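Local coordinates for protein serine protease p27 (Human astrovirus 1, PDB 2W5E) that cleaves the viral polyprotein into functional products as a trypsin-like serine endopeptidase with a catalytic triad, at residues N42-V47 / E55-Y60; T93-V98 / G128-D133; R121-M126 / T146-G151; L139-T144 / V153-T158. All coordinates share one frame; numbering follows the deposited sequence.

Contact 1 (N42-V47 / E55-Y60)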
loop_
_atom_site.group_PDB
_atom_site.type_symbol
_atom_site.label_atom_id
_atom_site.label_comp_id
_atom_site.label_asym_id
_atom_site.label_seq_id
_atom_site.Cartn_x
_atom_site.Cartn_y
_atom_site.Cartn_z
ATOM N N ASN A 42 -5.953 -16.716 -35.004
ATOM C CA ASN A 42 -6.434 -17.544 -33.909
ATOM C C ASN A 42 -7.457 -16.775 -33.074
ATOM O O ASN A 42 -7.080 -15.901 -32.291
ATOM C CB ASN A 42 -5.262 -17.974 -33.021
ATOM C CG ASN A 42 -4.144 -18.649 -33.801
ATOM O OD1 ASN A 42 -3.150 -18.015 -34.167
ATOM N ND2 ASN A 42 -4.302 -19.936 -34.056
ATOM N N THR A 43 -8.718 -17.099 -33.259
ATOM C CA THR A 43 -9.800 -16.595 -32.458
ATOM C C THR A 43 -9.679 -16.914 -30.976
ATOM O O THR A 43 -9.990 -16.135 -30.149
ATOM C CB THR A 43 -11.095 -17.153 -32.958
ATOM O OG1 THR A 43 -11.352 -16.719 -34.283
ATOM C CG2 THR A 43 -12.212 -16.632 -32.159
ATOM N N PHE A 44 -9.201 -18.085 -30.693
ATOM C CA PHE A 44 -8.835 -18.522 -29.351
ATOM C C PHE A 44 -7.319 -18.653 -29.223
ATOM O O PHE A 44 -6.666 -19.308 -30.044
ATOM C CB PHE A 44 -9.504 -19.854 -28.990
ATOM C CG PHE A 44 -10.993 -19.758 -28.806
ATOM C CD1 PHE A 44 -11.533 -19.362 -27.584
ATOM C CD2 PHE A 44 -11.859 -20.081 -29.851
ATOM C CE1 PHE A 44 -12.912 -19.277 -27.404
ATOM C CE2 PHE A 44 -13.246 -19.997 -29.685
ATOM C CZ PHE A 44 -13.771 -19.590 -28.459
ATOM N N VAL A 45 -6.768 -18.021 -28.190
ATOM C CA VAL A 45 -5.337 -18.098 -27.908
ATOM C C VAL A 45 -5.095 -18.673 -26.512
ATOM O O VAL A 45 -6.002 -18.694 -25.672
ATOM C CB VAL A 45 -4.633 -16.712 -28.055
ATOM C CG1 VAL A 45 -4.769 -16.179 -29.488
ATOM C CG2 VAL A 45 -5.175 -15.696 -27.034
ATOM N N ASN A 46 -3.882 -19.159 -26.283
ATOM C CA ASN A 46 -3.454 -19.516 -24.943
ATOM C C ASN A 46 -2.800 -18.312 -24.266
ATOM O O ASN A 46 -2.063 -17.553 -24.901
ATOM C CB ASN A 46 -2.491 -20.704 -24.971
ATOM C CG ASN A 46 -3.165 -22.003 -25.398
ATOM O OD1 ASN A 46 -4.343 -22.232 -25.115
ATOM N ND2 ASN A 46 -2.409 -22.865 -26.070
ATOM N N VAL A 47 -3.107 -18.133 -22.987
ATOM C CA VAL A 47 -2.503 -17.080 -22.171
ATOM C C VAL A 47 -1.832 -17.755 -20.989
ATOM O O VAL A 47 -2.442 -18.577 -20.317
ATOM C CB VAL A 47 -3.552 -16.057 -21.663
ATOM C CG1 VAL A 47 -2.900 -15.024 -20.745
ATOM C CG2 VAL A 47 -4.262 -15.375 -22.826
ATOM N N GLU A 55 -7.165 -20.644 -21.718
ATOM C CA GLU A 55 -7.702 -20.360 -23.041
ATOM C C GLU A 55 -8.477 -19.052 -22.959
ATOM O O GLU A 55 -9.211 -18.823 -21.997
ATOM C CB GLU A 55 -8.601 -21.498 -23.533
ATOM C CG GLU A 55 -9.083 -21.309 -24.967
ATOM C CD GLU A 55 -10.095 -22.350 -25.398
ATOM O OE1 GLU A 55 -11.221 -22.358 -24.852
ATOM O OE2 GLU A 55 -9.768 -23.148 -26.298
ATOM N N ALA A 56 -8.296 -18.195 -23.958
ATOM C CA ALA A 56 -8.945 -16.891 -23.987
ATOM C C ALA A 56 -9.372 -16.549 -25.407
ATOM O O ALA A 56 -8.736 -16.974 -26.365
ATOM C CB ALA A 56 -8.006 -15.812 -23.431
ATOM N N LYS A 57 -10.441 -15.772 -25.530
ATOM C CA LYS A 57 -11.017 -15.445 -26.826
ATOM C C LYS A 57 -10.747 -14.007 -27.244
ATOM O O LYS A 57 -10.976 -13.070 -26.472
ATOM C CB LYS A 57 -12.527 -15.707 -26.815
ATOM C CG LYS A 57 -13.181 -15.630 -28.184
ATOM C CD LYS A 57 -14.690 -15.842 -28.093
ATOM C CE LYS A 57 -15.297 -16.024 -29.471
ATOM N NZ LYS A 57 -16.760 -16.319 -29.417
ATOM N N VAL A 58 -10.272 -13.843 -28.477
ATOM C CA VAL A 58 -10.115 -12.522 -29.080
ATOM C C VAL A 58 -11.471 -11.812 -29.090
ATOM O O VAL A 58 -12.478 -12.398 -29.489
ATOM C CB VAL A 58 -9.527 -12.609 -30.514
ATOM C CG1 VAL A 58 -9.447 -11.230 -31.159
ATOM C CG2 VAL A 58 -8.151 -13.248 -30.484
ATOM N N ARG A 59 -11.484 -10.565 -28.624
ATOM C CA ARG A 59 -12.702 -9.755 -28.545
ATOM C C ARG A 59 -12.864 -8.821 -29.747
ATOM O O ARG A 59 -13.945 -8.745 -30.336
ATOM C CB ARG A 59 -12.719 -8.941 -27.238
ATOM C CG ARG A 59 -13.847 -7.929 -27.138
ATOM C CD ARG A 59 -13.880 -7.203 -25.793
ATOM N NE ARG A 59 -12.807 -6.220 -25.619
ATOM C CZ ARG A 59 -12.750 -5.037 -26.229
ATOM N NH1 ARG A 59 -13.692 -4.670 -27.091
ATOM N NH2 ARG A 59 -11.736 -4.218 -25.985
ATOM N N TYR A 60 -11.791 -8.119 -30.110
ATOM C CA TYR A 60 -11.876 -7.021 -31.073
ATOM C C TYR A 60 -10.543 -6.746 -31.776
ATOM O O TYR A 60 -9.490 -6.686 -31.135
ATOM C CB TYR A 60 -12.402 -5.758 -30.367
ATOM C CG TYR A 60 -12.486 -4.501 -31.212
ATOM C CD1 TYR A 60 -13.119 -4.501 -32.456
ATOM C CD2 TYR A 60 -11.959 -3.298 -30.744
ATOM C CE1 TYR A 60 -13.201 -3.337 -33.222
ATOM C CE2 TYR A 60 -12.036 -2.135 -31.497
ATOM C CZ TYR A 60 -12.658 -2.158 -32.733
ATOM O OH TYR A 60 -12.728 -0.998 -33.476
#
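A beta hairpin of the N-terminal barrel joins Phe44 and Val45 to Ala56 and Lys57. Its strands, 44-49 and 52-60, run antiparallel. Val45 and Ala56 form a hydrogen-bonded pair: Val45 N donates to Ala56 O at 2.9 Å, and Ala56 N returns a bond to Val45 O. Two residues along, just before strand 44-49 begins, Val58 N donates to Thr43 O, also at 2.9 Å, with an N-H...O angle of 165°.

Side chains part to the two sides of the sheet. Phe44, Glu55 and Lys57 are exposed. The extended Lys57 chain runs over one face of the Phe44 ring. Lys57 CG makes a CH-pi contact, 4.2 Å from the Phe44 ring centroid. CG of Lys57 is anti to its backbone N (chi1 -170°), which starts the methylene chain obliquely across the ring. Further out, Lys57 CE passes Thr43 CG2 at 4.1 Å. The Glu55 carboxylate carbon comes to Phe44 CD1 at 4.0 Å. Val45, Val47 and Ala56 are buried, and Val47 CG2 packs on Ala56 CB at 3.8 Å. Asn46 turns its amide to Asp17. This is a hairpin within a chymotrypsin-like barrel, with strand 44-49 meeting strand 13-18 and strand 52-60 meeting strand 66-70.

Contact 2 (T93-V98 / G128-D133)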
loop_
_atom_site.group_PDB
_atom_site.type_symbol
_atom_site.label_atom_id
_atom_site.label_comp_id
_atom_site.label_asym_id
_atom_site.label_seq_id
_atom_site.Cartn_x
_atom_site.Cartn_y
_atom_site.Cartn_z
ATOM N N THR A 93 9.382 3.468 -20.870
ATOM C CA THR A 93 9.809 2.203 -20.282
ATOM C C THR A 93 9.121 1.111 -21.113
ATOM O O THR A 93 7.905 1.145 -21.302
ATOM C CB THR A 93 9.370 2.070 -18.793
ATOM O OG1 THR A 93 9.904 3.158 -18.022
ATOM C CG2 THR A 93 9.859 0.747 -18.187
ATOM N N VAL A 94 9.904 0.174 -21.637
ATOM C CA VAL A 94 9.347 -0.956 -22.393
ATOM C C VAL A 94 9.523 -2.242 -21.588
ATOM O O VAL A 94 10.629 -2.548 -21.148
ATOM C CB VAL A 94 10.000 -1.104 -23.799
ATOM C CG1 VAL A 94 9.231 -2.123 -24.651
ATOM C CG2 VAL A 94 10.060 0.234 -24.514
ATOM N N MET A 95 8.425 -2.979 -21.392
ATOM C CA MET A 95 8.438 -4.239 -20.635
ATOM C C MET A 95 7.952 -5.366 -21.527
ATOM O O MET A 95 6.858 -5.280 -22.086
ATOM C CB MET A 95 7.486 -4.191 -19.438
ATOM C CG MET A 95 7.612 -3.025 -18.484
ATOM S SD MET A 95 6.471 -3.295 -17.107
ATOM C CE MET A 95 4.867 -3.076 -17.865
ATOM N N ALA A 96 8.747 -6.426 -21.632
ATOM C CA ALA A 96 8.443 -7.541 -22.524
ATOM C C ALA A 96 8.882 -8.876 -21.943
ATOM O O ALA A 96 9.802 -8.937 -21.118
ATOM C CB ALA A 96 9.108 -7.320 -23.880
ATOM N N TYR A 97 8.209 -9.944 -22.368
ATOM C CA TYR A 97 8.716 -11.290 -22.160
ATOM C C TYR A 97 9.476 -11.715 -23.408
ATOM O O TYR A 97 8.920 -11.770 -24.501
ATOM C CB TYR A 97 7.597 -12.286 -21.836
ATOM C CG TYR A 97 7.251 -12.361 -20.366
ATOM C CD1 TYR A 97 8.140 -12.912 -19.447
ATOM C CD2 TYR A 97 6.030 -11.883 -19.897
ATOM C CE1 TYR A 97 7.828 -12.980 -18.097
ATOM C CE2 TYR A 97 5.703 -11.951 -18.549
ATOM C CZ TYR A 97 6.606 -12.494 -17.655
ATOM O OH TYR A 97 6.276 -12.569 -16.324
ATOM N N VAL A 98 10.765 -11.973 -23.232
ATOM C CA VAL A 98 11.633 -12.380 -24.324
ATOM C C VAL A 98 12.084 -13.789 -23.998
ATOM O O VAL A 98 12.854 -13.996 -23.063
ATOM C CB VAL A 98 12.844 -11.432 -24.474
ATOM C CG1 VAL A 98 13.757 -11.899 -25.599
ATOM C CG2 VAL A 98 12.381 -9.994 -24.718
ATOM N N GLY A 128 3.976 -7.136 -29.068
ATOM C CA GLY A 128 2.875 -7.003 -28.113
ATOM C C GLY A 128 3.216 -6.242 -26.835
ATOM O O GLY A 128 2.316 -5.809 -26.113
ATOM N N ALA A 129 4.508 -6.074 -26.562
ATOM C CA ALA A 129 4.983 -5.415 -25.337
ATOM C C ALA A 129 4.407 -4.008 -25.153
ATOM O O ALA A 129 4.386 -3.214 -26.095
ATOM C CB ALA A 129 6.491 -5.355 -25.323
ATOM N N PRO A 130 3.945 -3.693 -23.929
ATOM C CA PRO A 130 3.486 -2.338 -23.664
ATOM C C PRO A 130 4.669 -1.366 -23.646
ATOM O O PRO A 130 5.724 -1.669 -23.077
ATOM C CB PRO A 130 2.849 -2.446 -22.272
ATOM C CG PRO A 130 3.567 -3.585 -21.621
ATOM C CD PRO A 130 3.847 -4.557 -22.735
ATOM N N VAL A 131 4.493 -0.226 -24.299
ATOM C CA VAL A 131 5.459 0.862 -24.229
ATOM C C VAL A 131 4.837 1.930 -23.338
ATOM O O VAL A 131 3.836 2.530 -23.707
ATOM C CB VAL A 131 5.803 1.424 -25.631
ATOM C CG1 VAL A 131 6.886 2.495 -25.530
ATOM C CG2 VAL A 131 6.272 0.296 -26.559
ATOM N N CYS A 132 5.428 2.140 -22.163
ATOM C CA CYS A 132 4.858 3.030 -21.139
ATOM C C CYS A 132 5.593 4.367 -21.031
ATOM O O CYS A 132 6.728 4.477 -21.462
ATOM C CB CYS A 132 4.882 2.334 -19.773
ATOM S SG CYS A 132 3.907 0.812 -19.702
ATOM N N ASP A 133 4.934 5.377 -20.455
ATOM C CA ASP A 133 5.606 6.638 -20.120
ATOM C C ASP A 133 6.431 6.490 -18.834
ATOM O O ASP A 133 6.524 5.396 -18.276
ATOM C CB ASP A 133 4.612 7.823 -20.048
ATOM C CG ASP A 133 3.594 7.705 -18.906
ATOM O OD1 ASP A 133 3.792 6.930 -17.945
ATOM O OD2 ASP A 133 2.572 8.415 -18.975
HETATM O O HOH W 1 7.636 3.634 -16.318
#
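Thr93 and Cys132 form a hydrogen-bonded pair where strands 93-98 and 130-132 run antiparallel, their axes 4.8 Å apart at closest. Cys132 N donates to Thr93 O at 2.8 Å. The return bond runs from Thr93 N to Cys132 O, with the donor lying above the carbonyl plane. A third, weak bond links Met95 N to Pro130 O at 3.4 Å. Beyond it the pairing stops, because Pro130 has no N-H to give. Its CD sits 3.2 Å from Met95 O instead, and that buried oxygen has no polar partner in the model.

Most of the side-chain packing is apolar. Val94 and Val131 lie alongside each other on one side of the sheet, pointing the same way, with Val94 CG2 at 4.0 Å from Val131 CG1. Ala96 CB meets Ala129 CB at 3.6 Å. Met95 lies across Pro130 at about a right angle. The bend at its chi3 (-70°) places CE 4.0 Å from Pro130 CG. At the other end a water joins the segments: it accepts from Thr93 OG1 and donates to Asp133 O. The same hydroxyl bonds His5.

Gly128 and Ala129 directly follow the catalytic Ser127. Strand 91-98 has strand 101-112 as its other neighbour. Strand 130-132 pairs on its far side with strand 138-146, and its pairing here with strand 91-98 closes the C-terminal barrel, while Leu13 of strand 13-18 touches Met95 and Pro130.

Contact 3 (R121-M126 / T146-G151)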
loop_
_atom_site.group_PDB
_atom_site.type_symbol
_atom_site.label_atom_id
_atom_site.label_comp_id
_atom_site.label_asym_id
_atom_site.label_seq_id
_atom_site.Cartn_x
_atom_site.Cartn_y
_atom_site.Cartn_z
ATOM N N ARG A 121 16.737 -3.222 -26.125
ATOM C CA ARG A 121 17.881 -3.967 -25.606
ATOM C C ARG A 121 18.072 -5.335 -26.265
ATOM O O ARG A 121 19.129 -5.957 -26.119
ATOM C CB ARG A 121 17.792 -4.099 -24.080
ATOM C CG ARG A 121 18.063 -2.792 -23.325
ATOM C CD ARG A 121 19.544 -2.452 -23.321
ATOM N NE ARG A 121 19.800 -1.046 -23.020
ATOM C CZ ARG A 121 21.008 -0.486 -23.017
ATOM N NH1 ARG A 121 22.086 -1.210 -23.306
ATOM N NH2 ARG A 121 21.141 0.804 -22.726
ATOM N N THR A 122 17.053 -5.801 -26.980
ATOM C CA THR A 122 17.174 -7.042 -27.746
ATOM C C THR A 122 16.587 -6.910 -29.148
ATOM O O THR A 122 15.690 -6.098 -29.387
ATOM C CB THR A 122 16.563 -8.268 -27.004
ATOM O OG1 THR A 122 16.905 -9.469 -27.707
ATOM C CG2 THR A 122 15.051 -8.168 -26.903
ATOM N N GLN A 123 17.120 -7.700 -30.074
ATOM C CA GLN A 123 16.561 -7.794 -31.417
ATOM C C GLN A 123 15.458 -8.850 -31.419
ATOM O O GLN A 123 14.640 -8.902 -32.337
ATOM C CB GLN A 123 17.645 -8.145 -32.442
ATOM C CG GLN A 123 18.761 -7.109 -32.572
ATOM C CD GLN A 123 19.722 -7.404 -33.722
ATOM O OE1 GLN A 123 19.408 -8.168 -34.642
ATOM N NE2 GLN A 123 20.898 -6.789 -33.675
ATOM N N ASP A 124 15.441 -9.667 -30.364
ATOM C CA ASP A 124 14.486 -10.771 -30.195
ATOM C C ASP A 124 13.018 -10.341 -30.102
ATOM O O ASP A 124 12.693 -9.156 -30.181
ATOM C CB ASP A 124 14.855 -11.606 -28.963
ATOM C CG ASP A 124 16.152 -12.375 -29.138
ATOM O OD1 ASP A 124 16.254 -13.163 -30.106
ATOM O OD2 ASP A 124 17.063 -12.208 -28.293
ATOM N N GLY A 125 12.142 -11.329 -29.919
ATOM C CA GLY A 125 10.697 -11.136 -29.925
ATOM C C GLY A 125 10.120 -10.305 -28.791
ATOM O O GLY A 125 9.950 -10.790 -27.669
ATOM N N MET A 126 9.799 -9.054 -29.105
ATOM C CA MET A 126 9.134 -8.158 -28.161
ATOM C C MET A 126 7.705 -7.816 -28.579
ATOM O O MET A 126 7.069 -6.961 -27.956
ATOM C CB MET A 126 9.938 -6.870 -28.000
ATOM C CG MET A 126 11.205 -7.018 -27.198
ATOM S SD MET A 126 12.108 -5.463 -27.164
ATOM C CE MET A 126 13.051 -5.707 -25.664
ATOM N N THR A 146 14.100 -2.848 -36.228
ATOM C CA THR A 146 15.177 -2.934 -37.207
ATOM C C THR A 146 16.473 -2.767 -36.424
ATOM O O THR A 146 16.858 -1.651 -36.073
ATOM C CB THR A 146 15.051 -1.876 -38.342
ATOM O OG1 THR A 146 15.167 -0.556 -37.798
ATOM C CG2 THR A 146 13.714 -2.003 -39.065
ATOM N N GLY A 147 17.121 -3.890 -36.127
ATOM C CA GLY A 147 18.280 -3.907 -35.238
ATOM C C GLY A 147 17.872 -3.642 -33.800
ATOM O O GLY A 147 17.000 -4.328 -33.256
ATOM N N TYR A 148 18.502 -2.643 -33.188
ATOM C CA TYR A 148 18.172 -2.247 -31.818
ATOM C C TYR A 148 17.281 -1.002 -31.752
ATOM O O TYR A 148 17.220 -0.326 -30.720
ATOM C CB TYR A 148 19.444 -2.068 -30.977
ATOM C CG TYR A 148 20.171 -3.367 -30.703
ATOM C CD1 TYR A 148 19.784 -4.196 -29.650
ATOM C CD2 TYR A 148 21.238 -3.776 -31.505
ATOM C CE1 TYR A 148 20.445 -5.395 -29.395
ATOM C CE2 TYR A 148 21.908 -4.978 -31.259
ATOM C CZ TYR A 148 21.505 -5.779 -30.207
ATOM O OH TYR A 148 22.160 -6.967 -29.958
ATOM N N THR A 149 16.591 -0.707 -32.853
ATOM C CA THR A 149 15.559 0.328 -32.862
ATOM C C THR A 149 14.184 -0.331 -32.915
ATOM O O THR A 149 13.860 -1.025 -33.883
ATOM C CB THR A 149 15.706 1.297 -34.058
ATOM O OG1 THR A 149 17.029 1.846 -34.077
ATOM C CG2 THR A 149 14.692 2.432 -33.961
ATOM N N GLY A 150 13.388 -0.113 -31.870
ATOM C CA GLY A 150 12.027 -0.642 -31.800
ATOM C C GLY A 150 10.995 0.336 -32.323
ATOM O O GLY A 150 11.221 1.546 -32.327
ATOM N N GLY A 151 9.861 -0.196 -32.769
ATOM C CA GLY A 151 8.740 0.610 -33.251
ATOM C C GLY A 151 7.410 0.117 -32.707
ATOM O O GLY A 151 7.145 -1.086 -32.684
#
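Gln123 lies over one face of the Tyr148 ring, and this is the tight part of the contact. Gln123 CG stands 3.9 Å from the Tyr148 ring centroid, only 12° off the ring normal, a CH-pi contact. The chain crosses the ring at about a right angle. Its amide is turned steeply to the ring, with planes 79° apart, and Gln123 NE2 comes to Tyr148 CE2 at 3.2 Å. Gln123 CG also touches Gly147 O at 3.4 Å; that oxygen is buried without a polar partner in the model. Arg121 O approaches the ring edge, near its plane, 3.6 Å from Tyr148 CE1.

Even this tight pair is exposed at the surface. Looser still is the loop beyond it, where exposed Asp124 and Gly125 do not touch 146-151. Asp124 N bonds Thr122 OG1 at 3.0 Å, an ST turn. Thr146 to Thr149 make a type II' beta turn, with Gly147 at the positive-phi position. Arg121 forms a salt bridge with Asp101 of the second subunit, whose Tyr148 packs on this Tyr148.

The contact lies between the loop after strand 115-119, which leads to catalytic Ser127, and the turn between strands 138-146 and 149-154. Thr122 and Asp124 pack on Val98 of strand 91-98.

Contact 4 (L139-T144 / V153-T158)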
loop_
_atom_site.group_PDB
_atom_site.type_symbol
_atom_site.label_atom_id
_atom_site.label_comp_id
_atom_site.label_asym_id
_atom_site.label_seq_id
_atom_site.Cartn_x
_atom_site.Cartn_y
_atom_site.Cartn_z
ATOM N N LEU A 139 1.508 3.923 -23.471
ATOM C CA LEU A 139 1.425 4.859 -24.589
ATOM C C LEU A 139 1.199 4.136 -25.914
ATOM O O LEU A 139 0.573 4.678 -26.826
ATOM C CB LEU A 139 2.725 5.667 -24.702
ATOM C CG LEU A 139 3.189 6.552 -23.542
ATOM C CD1 LEU A 139 4.597 7.048 -23.813
ATOM C CD2 LEU A 139 2.242 7.717 -23.338
ATOM N N ALA A 140 1.734 2.920 -26.018
ATOM C CA ALA A 140 1.823 2.220 -27.298
ATOM C C ALA A 140 2.048 0.715 -27.136
ATOM O O ALA A 140 2.365 0.239 -26.051
ATOM C CB ALA A 140 2.940 2.833 -28.150
ATOM N N VAL A 141 1.887 -0.016 -28.239
ATOM C CA VAL A 141 2.098 -1.469 -28.278
ATOM C C VAL A 141 3.235 -1.815 -29.255
ATOM O O VAL A 141 3.144 -1.502 -30.444
ATOM C CB VAL A 141 0.792 -2.210 -28.687
ATOM C CG1 VAL A 141 1.002 -3.719 -28.718
ATOM C CG2 VAL A 141 -0.364 -1.841 -27.751
ATOM N N HIS A 142 4.277 -2.434 -28.775
ATOM C CA HIS A 142 5.412 -2.750 -29.579
ATOM C C HIS A 142 5.114 -3.671 -30.767
ATOM O O HIS A 142 4.509 -4.672 -30.630
ATOM C CB HIS A 142 6.494 -3.368 -28.743
ATOM C CG HIS A 142 7.726 -3.706 -29.510
ATOM N ND1 HIS A 142 8.853 -2.929 -29.476
ATOM C CD2 HIS A 142 8.008 -4.739 -30.329
ATOM C CE1 HIS A 142 9.779 -3.474 -30.230
ATOM N NE2 HIS A 142 9.293 -4.573 -30.758
ATOM N N GLN A 143 5.563 -3.281 -31.934
ATOM C CA GLN A 143 5.214 -3.957 -33.184
ATOM C C GLN A 143 6.395 -4.674 -33.827
ATOM O O GLN A 143 6.295 -5.851 -34.174
ATOM C CB GLN A 143 4.612 -2.966 -34.186
ATOM C CG GLN A 143 3.299 -2.347 -33.751
ATOM C CD GLN A 143 2.151 -3.341 -33.741
ATOM O OE1 GLN A 143 2.032 -4.182 -34.632
ATOM N NE2 GLN A 143 1.293 -3.241 -32.732
ATOM N N THR A 144 7.512 -3.964 -33.984
ATOM C CA THR A 144 8.641 -4.482 -34.752
ATOM C C THR A 144 9.971 -3.827 -34.380
ATOM O O THR A 144 10.012 -2.873 -33.599
ATOM C CB THR A 144 8.388 -4.323 -36.277
ATOM O OG1 THR A 144 9.413 -5.005 -37.017
ATOM C CG2 THR A 144 8.348 -2.847 -36.674
ATOM N N VAL A 153 2.944 1.056 -32.195
ATOM C CA VAL A 153 1.767 1.835 -32.584
ATOM C C VAL A 153 1.124 2.451 -31.345
ATOM O O VAL A 153 0.783 1.739 -30.395
ATOM C CB VAL A 153 0.719 0.988 -33.362
ATOM C CG1 VAL A 153 -0.492 1.833 -33.726
ATOM C CG2 VAL A 153 1.331 0.403 -34.629
ATOM N N ILE A 154 0.966 3.773 -31.370
ATOM C CA ILE A 154 0.314 4.519 -30.291
ATOM C C ILE A 154 -1.133 4.060 -30.078
ATOM O O ILE A 154 -1.878 3.840 -31.039
ATOM C CB ILE A 154 0.407 6.063 -30.515
ATOM C CG1 ILE A 154 1.780 6.586 -30.088
ATOM C CG2 ILE A 154 -0.657 6.823 -29.727
ATOM C CD1 ILE A 154 2.732 6.841 -31.226
ATOM N N ILE A 155 -1.506 3.905 -28.810
ATOM C CA ILE A 155 -2.847 3.477 -28.430
ATOM C C ILE A 155 -3.578 4.601 -27.690
ATOM O O ILE A 155 -2.963 5.373 -26.950
ATOM C CB ILE A 155 -2.801 2.166 -27.580
ATOM C CG1 ILE A 155 -4.204 1.558 -27.415
ATOM C CG2 ILE A 155 -2.102 2.393 -26.231
ATOM C CD1 ILE A 155 -4.229 0.187 -26.726
ATOM N N ASP A 156 -4.885 4.702 -27.912
ATOM C CA ASP A 156 -5.730 5.621 -27.148
ATOM C C ASP A 156 -7.066 4.951 -26.768
ATOM O O ASP A 156 -7.390 3.892 -27.310
ATOM C CB ASP A 156 -5.900 6.972 -27.876
ATOM C CG ASP A 156 -6.710 6.867 -29.151
ATOM O OD1 ASP A 156 -7.929 6.630 -29.061
ATOM O OD2 ASP A 156 -6.134 7.060 -30.244
ATOM N N PRO A 157 -7.821 5.537 -25.811
ATOM C CA PRO A 157 -9.054 4.903 -25.320
ATOM C C PRO A 157 -10.114 4.569 -26.382
ATOM O O PRO A 157 -10.941 3.681 -26.151
ATOM C CB PRO A 157 -9.600 5.932 -24.322
ATOM C CG PRO A 157 -8.402 6.671 -23.867
ATOM C CD PRO A 157 -7.556 6.801 -25.097
ATOM N N THR A 158 -10.087 5.258 -27.524
ATOM C CA THR A 158 -11.074 5.022 -28.583
ATOM C C THR A 158 -10.768 3.767 -29.400
ATOM O O THR A 158 -11.604 3.313 -30.185
ATOM C CB THR A 158 -11.228 6.234 -29.542
ATOM O OG1 THR A 158 -10.095 6.311 -30.418
ATOM C CG2 THR A 158 -11.377 7.544 -28.764
#
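Gln143 and Val153 meet in the beta hairpin of strands 138-146 and 149-154, part of the C-terminal barrel of this chymotrypsin-like fold. Gln143 CB points toward the partner strand. From there CG reaches Val153 CG2 at 3.5 Å, the closest side-chain approach of the pair. The chain then bends at chi2 (-70°), which keeps CD beside the same methyl at 3.9 Å. At the tip, Gln143 NE2 passes that methyl and makes a weak bond to Val141 O within its own strand. Its stronger partner is the backbone oxygen of Asp65, so the amide ties the hairpin to the catalytic aspartate's backbone. The Gln143 side chain lies about 3 Å from that of Asp65 and about 4 Å from that of His37, nearest atoms, both members of the charge relay system.

Val141 and Val153 form a hydrogen-bonded pair. Val141 N donates to Val153 O at 3.0 Å, and Val153 N answers to Val141 O from above the carbonyl plane. Ala140 and Ile154 are the next, non-hydrogen-bonded pair. Their CA atoms are 4.1 Å apart, and Ala140 CB rests against Val153 O at 3.3 Å. A classic bulge puts Leu139 and Ala140 opposite Val131 on the neighbouring strand.

The Ile155 side chain also touches Ile66 and Phe68, so the residue just after strand 149-154 makes contact with the N-terminal barrel. Beyond it, Asp156 OD1 accepts from Thr158 N in an Asx turn and from Thr158 OG1. The last bond between the segments runs from Ile155 N to Leu139 O at 3.0 Å and is almost straight, 171° at the hydrogen.

Contact 1 comes first along the chain and lies alone in the N-terminal barrel, its centre 19 to 25 Å from the centres of the others. Contacts 2, 3 and 4 share the C-terminal barrel. Contacts 2 and 4 have centres 11 Å apart and meet where strands 130-132 and 138-146 pair. Contacts 3 and 4 both use strand 149-154, and their segments alternate in sequence. Contacts 2 and 3 also alternate, and touch through Val98 and Asp124. Catalytic Ser127 sits in the chain between segment 121-126 of contact 3 and segment 128-133 of contact 2, while His37 and Asp65 belong to the N-terminal half. The active site thus draws on both barrels.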